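PDB 4L7A: uncharacterized protein from Bacteroides caccae, which is of unknown function but probably acts as a zinc-dependent peptidase. Local coordinates for residues A[200-205]-A[231-236]. Residues are numbered along the deposited sequence; the frame is centred on the assembly and turned at random.
Sequences AEVTAC and QKLAMV
Val-202 and Val-236 face each other across two helices that run almost at right angles: their local axes cross at -82° and approach to 10.0 Å. Both valines direct their CB at the opposite helix, and together they supply most of the 190 Å² buried here. The tight part is built on CG1 of Val-202. With chi1 at 169°, this methyl stands anti to its own backbone nitrogen and enters the angle between Leu-233 and Val-236, reaching CG2 of Val-236 at 4.1 Å and the backbone CA of Leu-233 at 4.2 Å. The CD1 methyl of Leu-233 flanks it more loosely, 4.4 Å from the same CG1.

The other methyl of Val-236, CG1, packs against Thr-203 OG1 at 3.5 Å. That oxygen is hydrogen-bonded to the carbonyl of Ile-199 one turn earlier, which explains how a hydroxyl can sit in an apolar, buried seam.

The Lys-232 flank is sparser but buried: its CB is 4.5 Å from Val-202 CG2, and the chain runs on past residues 200-205 to Asp-198, where NZ makes a salt bridge. Solvent reaches the outer face of helix 211-244, at Gln-231 and Ala-234. Away from the seam, Ala-200 and Ala-204 touch His-144 of helix 131-153, the first residue of an HExxH motif. Glu-201 OE2 hydrogen-bonds His-144 ND1, consistent with a second-shell acid orienting a probable zinc ligand, as Asp does in thermolysin-like peptidases. No hydrogen bond spans the two segments; van der Waals packing joins them, and the neighbouring Lys-232 to Asp-198 salt bridge adds a polar tie between their helices.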
ATOM      1  N   ALA A 200      11.717  -1.258   3.037  1.00 18.21           N
ATOM      2  CA  ALA A 200      10.350  -1.222   2.545  1.00 16.70           C
ATOM      3  C   ALA A 200       9.445  -0.390   3.486  1.00 17.05           C
ATOM      4  O   ALA A 200       8.582   0.334   3.013  1.00 16.51           O
ATOM      5  CB  ALA A 200       9.753  -2.643   2.354  1.00 17.60           C
ATOM      6  N   GLU A 201       9.696  -0.481   4.796  1.00 17.05           N
ATOM      7  CA  GLU A 201       8.935   0.269   5.799  1.00 18.30           C
ATOM      8  C   GLU A 201       9.247   1.751   5.775  1.00 17.54           C
ATOM      9  O   GLU A 201       8.334   2.571   5.903  1.00 16.10           O
ATOM     10  CB  GLU A 201       9.189  -0.267   7.196  1.00 18.63           C
ATOM     11  CG  GLU A 201       8.502  -1.631   7.501  1.00 20.54           C
ATOM     12  CD  GLU A 201       6.983  -1.471   7.644  1.00 22.75           C
ATOM     13  OE1 GLU A 201       6.558  -1.125   8.768  1.00 25.63           O
ATOM     14  OE2 GLU A 201       6.239  -1.641   6.644  1.00 22.41           O
ATOM     15  N   VAL A 202      10.517   2.108   5.627  1.00 18.09           N
ATOM     16  CA  VAL A 202      10.869   3.519   5.556  1.00 18.90           C
ATOM     17  C   VAL A 202      10.146   4.122   4.378  1.00 18.79           C
ATOM     18  O   VAL A 202       9.514   5.130   4.487  1.00 19.43           O
ATOM     19  CB  VAL A 202      12.386   3.715   5.505  1.00 21.42           C
ATOM     20  CG1 VAL A 202      12.740   5.162   5.157  1.00 21.46           C
ATOM     21  CG2 VAL A 202      13.000   3.328   6.823  1.00 21.07           C
ATOM     22  N   THR A 203      10.189   3.465   3.232  1.00 19.74           N
ATOM     23  CA  THR A 203       9.533   3.948   2.026  1.00 18.89           C
ATOM     24  C   THR A 203       8.014   4.076   2.184  1.00 17.73           C
ATOM     25  O   THR A 203       7.419   5.114   1.866  1.00 17.29           O
ATOM     26  CB  THR A 203       9.814   2.964   0.836  1.00 20.24           C
ATOM     27  OG1 THR A 203      11.221   2.702   0.702  1.00 20.61           O
ATOM     28  CG2 THR A 203       9.286   3.532  -0.476  1.00 21.14           C
ATOM     29  N   ALA A 204       7.363   3.018   2.704  1.00 18.54           N
ATOM     30  CA  ALA A 204       5.923   2.986   2.869  1.00 17.44           C
ATOM     31  C   ALA A 204       5.433   3.956   3.944  1.00 19.10           C
ATOM     32  O   ALA A 204       4.347   4.572   3.781  1.00 18.73           O
ATOM     33  CB  ALA A 204       5.470   1.602   3.237  1.00 17.54           C
ATOM     34  N   CYS A 205       6.186   4.069   5.025  1.00 17.20           N
ATOM     35  CA  CYS A 205       5.829   5.074   6.065  1.00 17.97           C
ATOM     36  C   CYS A 205       6.006   6.498   5.541  1.00 17.34           C
ATOM     37  O   CYS A 205       5.139   7.364   5.719  1.00 16.47           O
ATOM     38  CB  CYS A 205       6.632   4.882   7.333  1.00 17.78           C
ATOM     39  SG  CYS A 205       6.242   3.334   8.241  1.00 21.06           S
ATOM     40  N   GLN A 231      19.411   9.304   7.995  1.00 26.06           N
ATOM     41  CA  GLN A 231      20.361   8.687   7.080  1.00 27.01           C
ATOM     42  C   GLN A 231      19.683   7.645   6.154  1.00 24.94           C
ATOM     43  O   GLN A 231      19.949   7.607   4.941  1.00 22.72           O
ATOM     44  CB  GLN A 231      21.471   8.038   7.899  1.00 29.83           C
ATOM     45  CG  GLN A 231      22.490   7.353   7.056  1.00 33.10           C
ATOM     46  CD  GLN A 231      23.553   6.690   7.901  1.00 36.12           C
ATOM     47  OE1 GLN A 231      23.539   6.767   9.114  1.00 36.55           O
ATOM     48  NE2 GLN A 231      24.494   6.066   7.249  1.00 40.15           N
ATOM     49  N   LYS A 232      18.822   6.803   6.735  1.00 21.73           N
ATOM     50  CA  LYS A 232      18.062   5.817   5.974  1.00 21.53           C
ATOM     51  C   LYS A 232      17.178   6.463   4.929  1.00 21.76           C
ATOM     52  O   LYS A 232      17.164   6.065   3.730  1.00 21.97           O
ATOM     53  CB  LYS A 232      17.198   4.956   6.925  1.00 20.87           C
ATOM     54  CG  LYS A 232      18.043   4.030   7.759  1.00 20.41           C
ATOM     55  CD  LYS A 232      17.202   3.216   8.749  1.00 19.67           C
ATOM     56  CE  LYS A 232      18.038   2.197   9.435  1.00 20.31           C
ATOM     57  NZ  LYS A 232      17.252   1.429  10.501  1.00 20.53           N
ATOM     58  N   LEU A 233      16.466   7.499   5.351  1.00 21.22           N
ATOM     59  CA  LEU A 233      15.583   8.206   4.415  1.00 21.12           C
ATOM     60  C   LEU A 233      16.340   8.884   3.297  1.00 21.64           C
ATOM     61  O   LEU A 233      15.872   8.882   2.155  1.00 20.56           O
ATOM     62  CB  LEU A 233      14.698   9.197   5.151  1.00 21.03           C
ATOM     63  CG  LEU A 233      13.803  10.082   4.299  1.00 21.20           C
ATOM     64  CD1 LEU A 233      12.699   9.290   3.622  1.00 20.83           C
ATOM     65  CD2 LEU A 233      13.177  11.198   5.168  1.00 24.26           C
ATOM     66  N   ALA A 234      17.508   9.466   3.595  1.00 22.88           N
ATOM     67  CA  ALA A 234      18.267  10.107   2.541  1.00 23.94           C
ATOM     68  C   ALA A 234      18.710   9.050   1.527  1.00 24.18           C
ATOM     69  O   ALA A 234      18.672   9.261   0.299  1.00 24.26           O
ATOM     70  CB  ALA A 234      19.440  10.823   3.091  1.00 25.76           C
HETATM   71  N   MSE A 235      19.118   7.899   2.033  1.00 25.07           N
HETATM   72  CA  MSE A 235      19.577   6.823   1.166  1.00 26.17           C
HETATM   73  C   MSE A 235      18.445   6.272   0.274  1.00 25.21           C
HETATM   74  O   MSE A 235      18.633   6.026  -0.920  1.00 24.35           O
HETATM   75  CB  MSE A 235      20.177   5.708   1.997  1.00 28.15           C
HETATM   76  CG  MSE A 235      20.955   4.724   1.110  1.00 32.41           C
HETATM   77 SE   MSE A 235      22.100   3.515   2.153  0.75 36.87          SE
HETATM   78  CE  MSE A 235      23.352   4.776   2.875  1.00 34.71           C
ATOM     79  N   VAL A 236      17.261   6.113   0.851  1.00 23.88           N
ATOM     80  CA  VAL A 236      16.065   5.733   0.071  1.00 23.91           C
ATOM     81  C   VAL A 236      15.724   6.785  -1.012  1.00 24.06           C
ATOM     82  O   VAL A 236      15.485   6.431  -2.161  1.00 22.53           O
ATOM     83  CB  VAL A 236      14.827   5.515   0.981  1.00 23.42           C
ATOM     84  CG1 VAL A 236      13.557   5.216   0.160  1.00 24.67           C
ATOM     85  CG2 VAL A 236      15.086   4.345   1.905  1.00 23.85           C
TER